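Local coordinates for protein iminosuccinate reductase (Paracoccus denitrificans, PDB 6RQA) that catalyses the NADH-dependent reduction of iminosuccinate to L-aspartate, regenerating the amino donor of the beta-hydroxyaspartate cycle during glycolate and glyoxylate assimilation, at residues A[46-57]-A[310-321]; A[67-75]-A[87-98]. All blocks are in the same frame, centred on the assembly; numbering follows the deposited sequence.

Contact 1. Residues A[46-57]-A[310-321]. With NAD (nicotinamide-adenine-dinucleotide), chain C.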
loop_
_atom_site.group_PDB
_atom_site.type_symbol
_atom_site.label_atom_id
_atom_site.label_comp_id
_atom_site.label_asym_id
_atom_site.label_seq_id
_atom_site.Cartn_x
_atom_site.Cartn_y
_atom_site.Cartn_z
ATOM N N VAL A 46 4.514 2.348 21.235
ATOM C CA VAL A 46 4.940 1.890 19.915
ATOM C C VAL A 46 6.439 2.099 19.731
ATOM O O VAL A 46 7.116 1.286 19.088
ATOM C CB VAL A 46 4.116 2.584 18.814
ATOM C CG1 VAL A 46 5.018 3.236 17.771
ATOM C CG2 VAL A 46 3.194 1.578 18.150
ATOM N N PHE A 47 6.985 3.180 20.294
ATOM C CA PHE A 47 8.430 3.380 20.248
ATOM C C PHE A 47 9.161 2.272 20.993
ATOM O O PHE A 47 10.216 1.805 20.549
ATOM C CB PHE A 47 8.792 4.748 20.829
ATOM C CG PHE A 47 8.765 5.862 19.821
ATOM C CD1 PHE A 47 9.806 6.021 18.924
ATOM C CD2 PHE A 47 7.708 6.757 19.777
ATOM C CE1 PHE A 47 9.793 7.043 17.997
ATOM C CE2 PHE A 47 7.691 7.785 18.850
ATOM C CZ PHE A 47 8.733 7.927 17.960
ATOM N N ALA A 48 8.611 1.833 22.127
ATOM C CA ALA A 48 9.236 0.751 22.879
ATOM C C ALA A 48 9.143 -0.572 22.127
ATOM O O ALA A 48 10.097 -1.360 22.125
ATOM C CB ALA A 48 8.592 0.633 24.260
ATOM N N SER A 49 8.006 -0.833 21.477
ATOM C CA SER A 49 7.849 -2.077 20.729
ATOM C C SER A 49 8.815 -2.141 19.553
ATOM O O SER A 49 9.336 -3.215 19.229
ATOM C CB SER A 49 6.406 -2.224 20.248
ATOM O OG SER A 49 5.505 -2.259 21.340
ATOM N N MET A 50 9.062 -1.003 18.898
ATOM C CA MET A 50 10.024 -0.977 17.800
ATOM C C MET A 50 11.440 -1.224 18.301
ATOM O O MET A 50 12.228 -1.907 17.636
ATOM C CB MET A 50 9.946 0.358 17.062
ATOM C CG MET A 50 8.636 0.601 16.342
ATOM S SD MET A 50 8.554 2.256 15.630
ATOM C CE MET A 50 9.934 2.196 14.489
ATOM N N ALA A 51 11.784 -0.671 19.466
ATOM C CA ALA A 51 13.114 -0.890 20.022
ATOM C C ALA A 51 13.303 -2.340 20.443
ATOM O O ALA A 51 14.382 -2.911 20.255
ATOM C CB ALA A 51 13.349 0.043 21.208
ATOM N N ARG A 52 12.267 -2.951 21.016
ATOM C CA ARG A 52 12.316 -4.352 21.412
ATOM C C ARG A 52 12.078 -5.301 20.248
ATOM O O ARG A 52 12.011 -6.516 20.469
ATOM C CB ARG A 52 11.291 -4.627 22.516
ATOM C CG ARG A 52 11.516 -3.834 23.796
ATOM C CD ARG A 52 10.662 -4.377 24.931
ATOM N NE ARG A 52 9.749 -3.375 25.474
ATOM C CZ ARG A 52 10.009 -2.625 26.540
ATOM N NH1 ARG A 52 11.161 -2.761 27.185
ATOM N NH2 ARG A 52 9.118 -1.740 26.964
ATOM N N ARG A 53 11.941 -4.778 19.027
ATOM C CA ARG A 53 11.749 -5.584 17.820
ATOM C C ARG A 53 10.477 -6.426 17.889
ATOM O O ARG A 53 10.408 -7.513 17.309
ATOM C CB ARG A 53 12.967 -6.471 17.543
ATOM C CG ARG A 53 14.254 -5.691 17.324
ATOM C CD ARG A 53 14.095 -4.679 16.200
ATOM N NE ARG A 53 15.327 -3.934 15.953
ATOM C CZ ARG A 53 15.600 -2.743 16.477
ATOM N NH1 ARG A 53 14.725 -2.151 17.279
ATOM N NH2 ARG A 53 16.747 -2.141 16.195
ATOM N N LYS A 54 9.466 -5.934 18.599
ATOM C CA LYS A 54 8.145 -6.550 18.602
ATOM C C LYS A 54 7.208 -5.918 17.584
ATOM O O LYS A 54 6.033 -6.295 17.522
ATOM C CB LYS A 54 7.516 -6.466 19.997
ATOM C CG LYS A 54 7.716 -7.711 20.853
ATOM C CD LYS A 54 9.186 -7.967 21.142
ATOM C CE LYS A 54 9.372 -9.203 22.006
ATOM N NZ LYS A 54 10.810 -9.463 22.298
ATOM N N ALA A 55 7.703 -4.972 16.789
ATOM C CA ALA A 55 6.903 -4.276 15.794
ATOM C C ALA A 55 7.846 -3.660 14.773
ATOM O O ALA A 55 8.999 -3.352 15.086
ATOM C CB ALA A 55 6.020 -3.199 16.435
ATOM N N TYR A 56 7.349 -3.486 13.552
ATOM C CA TYR A 56 8.172 -2.918 12.493
ATOM C C TYR A 56 7.272 -2.313 11.428
ATOM O O TYR A 56 6.097 -2.665 11.306
ATOM C CB TYR A 56 9.105 -3.969 11.879
ATOM C CG TYR A 56 8.436 -4.904 10.895
ATOM C CD1 TYR A 56 7.635 -5.951 11.335
ATOM C CD2 TYR A 56 8.620 -4.750 9.528
ATOM C CE1 TYR A 56 7.027 -6.812 10.437
ATOM C CE2 TYR A 56 8.018 -5.604 8.624
ATOM C CZ TYR A 56 7.222 -6.633 9.083
ATOM O OH TYR A 56 6.624 -7.486 8.181
ATOM N N ASN A 57 7.850 -1.400 10.653
ATOM C CA ASN A 57 7.150 -0.725 9.571
ATOM C C ASN A 57 7.493 -1.373 8.237
ATOM O O ASN A 57 8.647 -1.731 7.987
ATOM C CB ASN A 57 7.515 0.761 9.524
ATOM C CG ASN A 57 7.202 1.479 10.817
ATOM O OD1 ASN A 57 6.058 1.859 11.067
ATOM N ND2 ASN A 57 8.220 1.677 11.645
ATOM N N PHE A 310 15.718 14.926 17.945
ATOM C CA PHE A 310 14.852 13.822 17.550
ATOM C C PHE A 310 14.373 14.074 16.129
ATOM O O PHE A 310 13.652 15.045 15.876
ATOM C CB PHE A 310 13.663 13.673 18.496
ATOM C CG PHE A 310 12.594 12.759 17.971
ATOM C CD1 PHE A 310 12.852 11.410 17.780
ATOM C CD2 PHE A 310 11.338 13.247 17.661
ATOM C CE1 PHE A 310 11.875 10.565 17.291
ATOM C CE2 PHE A 310 10.354 12.407 17.174
ATOM C CZ PHE A 310 10.622 11.064 16.988
ATOM N N ASP A 311 14.775 13.198 15.206
ATOM C CA ASP A 311 14.437 13.346 13.790
ATOM C C ASP A 311 13.130 12.603 13.524
ATOM O O ASP A 311 13.103 11.448 13.096
ATOM C CB ASP A 311 15.572 12.830 12.914
ATOM C CG ASP A 311 15.403 13.206 11.457
ATOM O OD1 ASP A 311 14.464 13.966 11.138
ATOM O OD2 ASP A 311 16.212 12.741 10.628
ATOM N N GLY A 312 12.024 13.293 13.788
ATOM C CA GLY A 312 10.710 12.721 13.568
ATOM C C GLY A 312 10.302 12.713 12.110
ATOM O O GLY A 312 9.964 13.759 11.547
ATOM N N THR A 313 10.329 11.535 11.485
ATOM C CA THR A 313 9.964 11.404 10.081
ATOM C C THR A 313 8.554 10.873 9.872
ATOM O O THR A 313 7.962 11.135 8.819
ATOM C CB THR A 313 10.952 10.481 9.355
ATOM O OG1 THR A 313 10.863 9.158 9.899
ATOM C CG2 THR A 313 12.373 10.992 9.515
ATOM N N GLY A 314 8.007 10.141 10.838
ATOM C CA GLY A 314 6.681 9.573 10.700
ATOM C C GLY A 314 6.707 8.143 10.201
ATOM O O GLY A 314 7.190 7.874 9.097
ATOM N N VAL A 315 6.196 7.216 11.007
ATOM C CA VAL A 315 6.145 5.806 10.641
ATOM C C VAL A 315 4.706 5.322 10.742
ATOM O O VAL A 315 3.903 5.850 11.519
ATOM C CB VAL A 315 7.081 4.945 11.518
ATOM C CG1 VAL A 315 8.525 5.399 11.361
ATOM C CG2 VAL A 315 6.654 4.998 12.975
ATOM N N GLY A 316 4.386 4.301 9.944
ATOM C CA GLY A 316 3.017 3.819 9.874
ATOM C C GLY A 316 2.501 3.240 11.177
ATOM O O GLY A 316 1.297 3.282 11.442
ATOM N N LEU A 317 3.393 2.687 12.005
ATOM C CA LEU A 317 2.956 2.126 13.281
ATOM C C LEU A 317 2.342 3.191 14.180
ATOM O O LEU A 317 1.424 2.894 14.954
ATOM C CB LEU A 317 4.125 1.444 13.992
ATOM C CG LEU A 317 4.649 0.132 13.401
ATOM C CD1 LEU A 317 5.866 -0.345 14.175
ATOM C CD2 LEU A 317 3.570 -0.939 13.392
ATOM N N GLN A 318 2.832 4.430 14.096
ATOM C CA GLN A 318 2.228 5.517 14.860
ATOM C C GLN A 318 0.772 5.722 14.463
ATOM O O GLN A 318 -0.098 5.887 15.327
ATOM C CB GLN A 318 3.030 6.803 14.663
ATOM C CG GLN A 318 4.428 6.754 15.253
ATOM C CD GLN A 318 5.320 7.863 14.732
ATOM O OE1 GLN A 318 5.054 8.447 13.682
ATOM N NE2 GLN A 318 6.388 8.157 15.463
ATOM N N ASP A 319 0.488 5.704 13.158
ATOM C CA ASP A 319 -0.893 5.796 12.699
ATOM C C ASP A 319 -1.702 4.582 13.139
ATOM O O ASP A 319 -2.856 4.715 13.562
ATOM C CB ASP A 319 -0.930 5.936 11.177
ATOM C CG ASP A 319 -0.128 7.121 10.680
ATOM O OD1 ASP A 319 -0.413 8.259 11.111
ATOM O OD2 ASP A 319 0.794 6.911 9.863
ATOM N N LEU A 320 -1.112 3.388 13.047
ATOM C CA LEU A 320 -1.828 2.178 13.437
ATOM C C LEU A 320 -2.158 2.184 14.923
ATOM O O LEU A 320 -3.273 1.825 15.321
ATOM C CB LEU A 320 -1.005 0.941 13.077
ATOM C CG LEU A 320 -0.731 0.689 11.593
ATOM C CD1 LEU A 320 0.073 -0.588 11.409
ATOM C CD2 LEU A 320 -2.031 0.623 10.808
ATOM N N ALA A 321 -1.203 2.596 15.760
ATOM C CA ALA A 321 -1.425 2.575 17.202
ATOM C C ALA A 321 -2.511 3.559 17.613
ATOM O O ALA A 321 -3.358 3.241 18.456
ATOM C CB ALA A 321 -0.123 2.883 17.939
HETATM P PA NAD C . 1.567 23.991 6.893
HETATM O O1A NAD C . 1.874 24.303 5.455
HETATM O O2A NAD C . 0.325 24.191 7.700
HETATM O O5B NAD C . 2.624 25.161 7.618
HETATM C C5B NAD C . 3.796 25.144 6.901
HETATM C C4B NAD C . 4.772 26.090 7.551
HETATM O O4B NAD C . 6.025 25.937 6.913
HETATM C C3B NAD C . 4.257 27.489 7.226
HETATM O O3B NAD C . 3.430 27.821 8.293
HETATM C C2B NAD C . 5.556 28.303 7.205
HETATM O O2B NAD C . 5.917 28.746 8.470
HETATM C C1B NAD C . 6.623 27.222 6.762
HETATM N N9A NAD C . 6.954 27.351 5.339
HETATM C C8A NAD C . 6.131 27.254 4.201
HETATM N N7A NAD C . 6.801 27.428 3.062
HETATM C C5A NAD C . 8.130 27.647 3.466
HETATM C C6A NAD C . 9.327 27.896 2.743
HETATM N N6A NAD C . 9.290 27.952 1.381
HETATM N N1A NAD C . 10.514 28.079 3.406
HETATM C C2A NAD C . 10.467 28.009 4.774
HETATM N N3A NAD C . 9.417 27.779 5.593
HETATM C C4A NAD C . 8.246 27.603 4.888
HETATM O O3 NAD C . 2.282 22.548 6.958
HETATM P PN NAD C . 1.839 21.630 8.174
HETATM O O1N NAD C . 1.753 22.196 9.569
HETATM O O2N NAD C . 0.940 20.682 7.465
HETATM O O5D NAD C . 3.181 20.486 8.429
HETATM C C5D NAD C . 4.328 21.168 8.154
HETATM C C4D NAD C . 5.439 20.166 7.964
HETATM O O4D NAD C . 5.206 19.055 8.857
HETATM C C3D NAD C . 5.314 19.616 6.512
HETATM O O3D NAD C . 6.581 19.705 5.966
HETATM C C2D NAD C . 4.888 18.153 6.731
HETATM O O2D NAD C . 5.504 17.248 5.879
HETATM C C1D NAD C . 5.521 17.915 8.123
HETATM N N1N NAD C . 4.832 16.742 8.795
HETATM C C2N NAD C . 5.646 15.879 9.470
HETATM C C3N NAD C . 5.089 14.776 10.114
HETATM C C7N NAD C . 6.050 13.886 10.829
HETATM O O7N NAD C . 5.682 12.880 11.425
HETATM N N7N NAD C . 7.373 14.253 10.787
HETATM C C4N NAD C . 3.710 14.568 10.059
HETATM C C5N NAD C . 2.906 15.462 9.363
HETATM C C6N NAD C . 3.477 16.567 8.721
#
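A largely apolar, buried contact joins the end of helix 36-51 and the start of strand 55-64 to the start of helix 316-333, with Leu317 of the latter pushed in between them. CD1 of Leu317 does most of the touching: it lies 3.6 Å from CG of Met50 and equally near CB of Ala55, and the Met50 and Leu317 side chains overlap lengthwise, running head to tail. One turn further along helix 316-333, CB of Ala321 meets CG2 of Val46 at 3.6 Å. The short helical segments 46-51 and 316-321 run at 133° to each other.

The hydrogen bond across the contact comes from Asn57. With CG beside the backbone N (chi1 -58°), the amide swings across to the start of the other helix, where OD1 accepts from the backbone N of Leu317 at 2.9 Å. The donor lies almost along the C=O axis. The same amide rests against Val315, whose CB is 3.5 Å from ND2 of Asn57.

On the other flank the Phe47 ring reaches Phe310 obliquely, CZ to CZ 3.8 Å, with the ring planes at 69°. NE2 of Gln318 lies beside CZ of Phe47, while OE1 of Gln318 turns back to accept the N-H of Val315, which lies well above the plane of the Gln318 amide, tying the linker to the helix. Ala135 of helix 125-143 also packs on Phe47.

Between strand 307-311 and helix 316-333, the O of Gly312 accepts a hydrogen bond from N7N of the NAD carboxamide at 2.7 Å, and CA of Gly314 passes close to O7N. This is the junction where the parallel sheet of the Rossmann-type domain hands the chain back to the other domain, with the linker forming part of the nicotinamide pocket.

Contact 2. Residues A[67-75]-A[87-98]. With TB (terbium(III) ion), chain D.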
loop_
_atom_site.group_PDB
_atom_site.type_symbol
_atom_site.label_atom_id
_atom_site.label_comp_id
_atom_site.label_asym_id
_atom_site.label_seq_id
_atom_site.Cartn_x
_atom_site.Cartn_y
_atom_site.Cartn_z
ATOM N N HIS A 67 -1.125 13.257 -11.265
ATOM C CA HIS A 67 -2.451 13.856 -11.345
ATOM C C HIS A 67 -2.619 14.825 -10.184
ATOM O O HIS A 67 -2.457 14.437 -9.022
ATOM C CB HIS A 67 -3.536 12.781 -11.313
ATOM C CG HIS A 67 -4.920 13.311 -11.519
ATOM N ND1 HIS A 67 -5.430 13.595 -12.767
ATOM C CD2 HIS A 67 -5.902 13.608 -10.634
ATOM C CE1 HIS A 67 -6.667 14.044 -12.644
ATOM N NE2 HIS A 67 -6.977 14.063 -11.360
ATOM N N GLU A 68 -2.936 16.084 -10.503
ATOM C CA GLU A 68 -3.132 17.139 -9.506
ATOM C C GLU A 68 -1.889 17.348 -8.643
ATOM O O GLU A 68 -1.988 17.804 -7.501
ATOM C CB GLU A 68 -4.351 16.852 -8.620
ATOM C CG GLU A 68 -5.696 16.927 -9.335
ATOM C CD GLU A 68 -6.193 18.353 -9.522
ATOM O OE1 GLU A 68 -7.310 18.529 -10.054
ATOM O OE2 GLU A 68 -5.471 19.297 -9.134
ATOM N N ASP A 69 -0.712 17.017 -9.185
ATOM C CA ASP A 69 0.564 17.143 -8.474
ATOM C C ASP A 69 0.557 16.378 -7.155
ATOM O O ASP A 69 1.263 16.742 -6.211
ATOM C CB ASP A 69 0.923 18.612 -8.229
ATOM C CG ASP A 69 1.067 19.397 -9.512
ATOM O OD1 ASP A 69 1.685 18.873 -10.463
ATOM O OD2 ASP A 69 0.557 20.535 -9.571
ATOM N N ALA A 70 -0.225 15.307 -7.086
ATOM C CA ALA A 70 -0.463 14.619 -5.829
ATOM C C ALA A 70 0.676 13.668 -5.482
ATOM O O ALA A 70 1.343 13.108 -6.356
ATOM C CB ALA A 70 -1.777 13.844 -5.888
ATOM N N LEU A 71 0.890 13.494 -4.180
ATOM C CA LEU A 71 1.796 12.490 -3.636
ATOM C C LEU A 71 0.954 11.457 -2.901
ATOM O O LEU A 71 0.260 11.794 -1.936
ATOM C CB LEU A 71 2.823 13.120 -2.695
ATOM C CG LEU A 71 4.117 13.668 -3.298
ATOM C CD1 LEU A 71 4.880 12.563 -4.014
ATOM C CD2 LEU A 71 3.845 14.833 -4.239
ATOM N N TYR A 72 1.007 10.208 -3.359
ATOM C CA TYR A 72 0.155 9.151 -2.834
ATOM C C TYR A 72 0.987 7.911 -2.539
ATOM O O TYR A 72 1.931 7.599 -3.269
ATOM C CB TYR A 72 -0.971 8.819 -3.826
ATOM C CG TYR A 72 -1.917 7.740 -3.354
ATOM C CD1 TYR A 72 -2.877 8.005 -2.388
ATOM C CD2 TYR A 72 -1.854 6.456 -3.882
ATOM C CE1 TYR A 72 -3.746 7.020 -1.954
ATOM C CE2 TYR A 72 -2.718 5.465 -3.456
ATOM C CZ TYR A 72 -3.661 5.753 -2.493
ATOM O OH TYR A 72 -4.522 4.770 -2.066
ATOM N N GLY A 73 0.635 7.210 -1.468
ATOM C CA GLY A 73 1.373 6.019 -1.098
ATOM C C GLY A 73 0.792 5.374 0.141
ATOM O O GLY A 73 -0.279 5.752 0.621
ATOM N N PHE A 74 1.521 4.384 0.656
ATOM C CA PHE A 74 1.080 3.599 1.800
ATOM C C PHE A 74 2.198 3.491 2.828
ATOM O O PHE A 74 3.381 3.448 2.483
ATOM C CB PHE A 74 0.647 2.186 1.386
ATOM C CG PHE A 74 0.090 2.100 -0.005
ATOM C CD1 PHE A 74 -1.132 2.674 -0.315
ATOM C CD2 PHE A 74 0.782 1.426 -1.000
ATOM C CE1 PHE A 74 -1.647 2.590 -1.595
ATOM C CE2 PHE A 74 0.272 1.335 -2.280
ATOM C CZ PHE A 74 -0.944 1.920 -2.579
ATOM N N LYS A 75 1.805 3.438 4.100
ATOM C CA LYS A 75 2.723 3.198 5.216
ATOM C C LYS A 75 2.139 2.055 6.042
ATOM O O LYS A 75 1.313 2.276 6.931
ATOM C CB LYS A 75 2.933 4.457 6.053
ATOM C CG LYS A 75 3.821 5.499 5.388
ATOM C CD LYS A 75 4.052 6.698 6.296
ATOM C CE LYS A 75 4.993 7.705 5.654
ATOM N NZ LYS A 75 5.199 8.904 6.515
ATOM N N LEU A 87 -2.392 -0.339 7.513
ATOM C CA LEU A 87 -1.646 0.699 6.818
ATOM C C LEU A 87 -2.449 1.990 6.843
ATOM O O LEU A 87 -3.657 1.989 7.096
ATOM C CB LEU A 87 -1.345 0.304 5.369
ATOM C CG LEU A 87 -2.535 0.399 4.407
ATOM C CD1 LEU A 87 -2.059 0.572 2.978
ATOM C CD2 LEU A 87 -3.446 -0.817 4.518
ATOM N N LYS A 88 -1.760 3.092 6.571
ATOM C CA LYS A 88 -2.397 4.364 6.267
ATOM C C LYS A 88 -2.148 4.681 4.800
ATOM O O LYS A 88 -1.004 4.633 4.336
ATOM C CB LYS A 88 -1.866 5.494 7.153
ATOM C CG LYS A 88 -2.658 6.791 7.008
ATOM C CD LYS A 88 -2.153 7.889 7.934
ATOM C CE LYS A 88 -0.822 8.449 7.463
ATOM N NZ LYS A 88 -0.338 9.533 8.359
ATOM N N ALA A 89 -3.219 4.983 4.074
ATOM C CA ALA A 89 -3.142 5.305 2.660
ATOM C C ALA A 89 -3.580 6.745 2.437
ATOM O O ALA A 89 -4.428 7.273 3.163
ATOM C CB ALA A 89 -4.008 4.355 1.824
ATOM N N GLY A 90 -2.994 7.376 1.424
ATOM C CA GLY A 90 -3.292 8.759 1.116
ATOM C C GLY A 90 -2.039 9.568 0.864
ATOM O O GLY A 90 -1.014 9.017 0.452
ATOM N N GLY A 91 -2.104 10.874 1.108
ATOM C CA GLY A 91 -0.943 11.718 0.915
ATOM C C GLY A 91 -1.239 13.202 0.834
ATOM O O GLY A 91 -1.985 13.743 1.657
ATOM N N TYR A 92 -0.663 13.869 -0.164
ATOM C CA TYR A 92 -0.663 15.325 -0.240
ATOM C C TYR A 92 -1.191 15.765 -1.597
ATOM O O TYR A 92 -0.600 15.437 -2.630
ATOM C CB TYR A 92 0.747 15.875 -0.008
ATOM C CG TYR A 92 0.827 17.382 0.074
ATOM C CD1 TYR A 92 0.530 18.047 1.257
ATOM C CD2 TYR A 92 1.213 18.139 -1.024
ATOM C CE1 TYR A 92 0.607 19.423 1.341
ATOM C CE2 TYR A 92 1.292 19.517 -0.948
ATOM C CZ TYR A 92 0.987 20.153 0.237
ATOM O OH TYR A 92 1.064 21.525 0.321
ATOM N N TRP A 93 -2.299 16.506 -1.590
ATOM C CA TRP A 93 -2.842 17.127 -2.794
ATOM C C TRP A 93 -2.598 18.629 -2.728
ATOM O O TRP A 93 -3.289 19.337 -1.979
ATOM C CB TRP A 93 -4.338 16.830 -2.936
ATOM C CG TRP A 93 -4.635 15.599 -3.739
ATOM C CD1 TRP A 93 -5.253 15.545 -4.954
ATOM C CD2 TRP A 93 -4.318 14.246 -3.390
ATOM N NE1 TRP A 93 -5.346 14.243 -5.380
ATOM C CE2 TRP A 93 -4.781 13.426 -4.437
ATOM C CE3 TRP A 93 -3.693 13.648 -2.291
ATOM C CZ2 TRP A 93 -4.633 12.039 -4.423
ATOM C CZ3 TRP A 93 -3.549 12.272 -2.278
ATOM C CH2 TRP A 93 -4.017 11.484 -3.335
ATOM N N PRO A 94 -1.636 19.163 -3.487
ATOM C CA PRO A 94 -1.269 20.582 -3.324
ATOM C C PRO A 94 -2.359 21.561 -3.724
ATOM O O PRO A 94 -2.321 22.713 -3.276
ATOM C CB PRO A 94 -0.039 20.733 -4.232
ATOM C CG PRO A 94 0.462 19.336 -4.452
ATOM C CD PRO A 94 -0.754 18.466 -4.434
ATOM N N ASN A 95 -3.321 21.156 -4.551
ATOM C CA ASN A 95 -4.338 22.065 -5.062
ATOM C C ASN A 95 -5.711 21.795 -4.462
ATOM O O ASN A 95 -6.725 22.207 -5.033
ATOM C CB ASN A 95 -4.397 21.979 -6.587
ATOM C CG ASN A 95 -3.022 21.946 -7.217
ATOM O OD1 ASN A 95 -2.694 21.030 -7.972
ATOM N ND2 ASN A 95 -2.204 22.942 -6.900
ATOM N N ASN A 96 -5.765 21.118 -3.315
ATOM C CA ASN A 96 -7.040 20.747 -2.717
ATOM C C ASN A 96 -7.850 21.945 -2.236
ATOM O O ASN A 96 -9.028 21.775 -1.905
ATOM C CB ASN A 96 -6.808 19.780 -1.557
ATOM C CG ASN A 96 -7.330 18.390 -1.849
ATOM O OD1 ASN A 96 -7.656 18.064 -2.992
ATOM N ND2 ASN A 96 -7.413 17.561 -0.817
ATOM N N GLN A 97 -7.260 23.143 -2.191
ATOM C CA GLN A 97 -8.020 24.314 -1.767
ATOM C C GLN A 97 -9.169 24.612 -2.721
ATOM O O GLN A 97 -10.206 25.135 -2.299
ATOM C CB GLN A 97 -7.097 25.528 -1.649
ATOM C CG GLN A 97 -7.760 26.755 -1.039
ATOM C CD GLN A 97 -6.834 27.953 -0.988
ATOM O OE1 GLN A 97 -6.337 28.413 -2.016
ATOM N NE2 GLN A 97 -6.593 28.464 0.214
ATOM N N LYS A 98 -9.013 24.276 -4.005
ATOM C CA LYS A 98 -10.086 24.498 -4.966
ATOM C C LYS A 98 -11.265 23.559 -4.740
ATOM O O LYS A 98 -12.371 23.851 -5.206
ATOM C CB LYS A 98 -9.558 24.347 -6.394
ATOM C CG LYS A 98 -9.208 22.927 -6.792
ATOM C CD LYS A 98 -8.280 22.926 -7.993
ATOM C CE LYS A 98 -7.940 21.517 -8.441
ATOM N NZ LYS A 98 -6.979 21.536 -9.577
HETATM TB TB TB D . 1.199 21.247 -11.680
HETATM O O HOH W 1 -3.743 18.734 -5.648
#
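Strands 71-75 and 87-92 pair antiparallel, their short axes 4.7 Å apart, through reciprocal backbone bonds at the hydrogen-bonded pairs Leu71-Tyr92, Gly73-Gly90 and Lys75-Lys88. Gly91 sits opposite Tyr72, and its CA makes a CA-H...O contact with O of Leu71.

Beyond the paired strands, CB of Ala70 lies over one face of the Trp93 indole, 3.5 Å from the centroid of its five-membered ring, a CH-pi contact. The edge of the same indole meets CD1 of Tyr72, and NE1 of Trp93 bonds to the backbone O of Pro113 of the second subunit. Further in, CB of Phe74 packs on CD1 of Leu87, the two side chains running alongside each other, while CB of Ala89 sits at the edge of the Phe74 ring.

At the outer end Glu68 bends at chi2 (-80°) to meet the extended Lys98 coming from the opposite direction; OE2 takes NZ of Lys98 at 2.7 Å on its syn lone pair, a salt bridge. A water spans O of Glu68 and N of Asn95. In the same type I' turn, from His67 to Ala70, both carboxylate oxygens of Asp69 bind a terbium ion, OD2 more closely (2.3 Å) than OD1 (2.7 Å).

The arrangement is a beta hairpin of the mixed sheet, the face with Phe74 and Ala89 meeting the second subunit, the face with Lys75 bearing Lys88, the probable proton donor/acceptor.

Contact 2 is nested within the chain loop that contact 1 closes, and strands 55-64 and 71-79, one from each, are neighbours in the mixed sheet. Their centres are 22 Å apart, yet they touch near the probable active site: OD1 of Asp319 forms a salt bridge with NZ of Lys88 at 3.0 Å, and also pairs with the NAD-binding Arg131, while NZ of Lys88 is hydrogen-bonded to OG1 of Thr128 as well. Nearby, CD2 of Leu320 packs 3.5 Å from N of Leu87, and CA of Gly316 lies 3.9 Å from CB of Lys75. Segment 310-321 thus connects the nicotinamide carboxamide, held at Gly312, with the hairpin carrying the probable catalytic lysine.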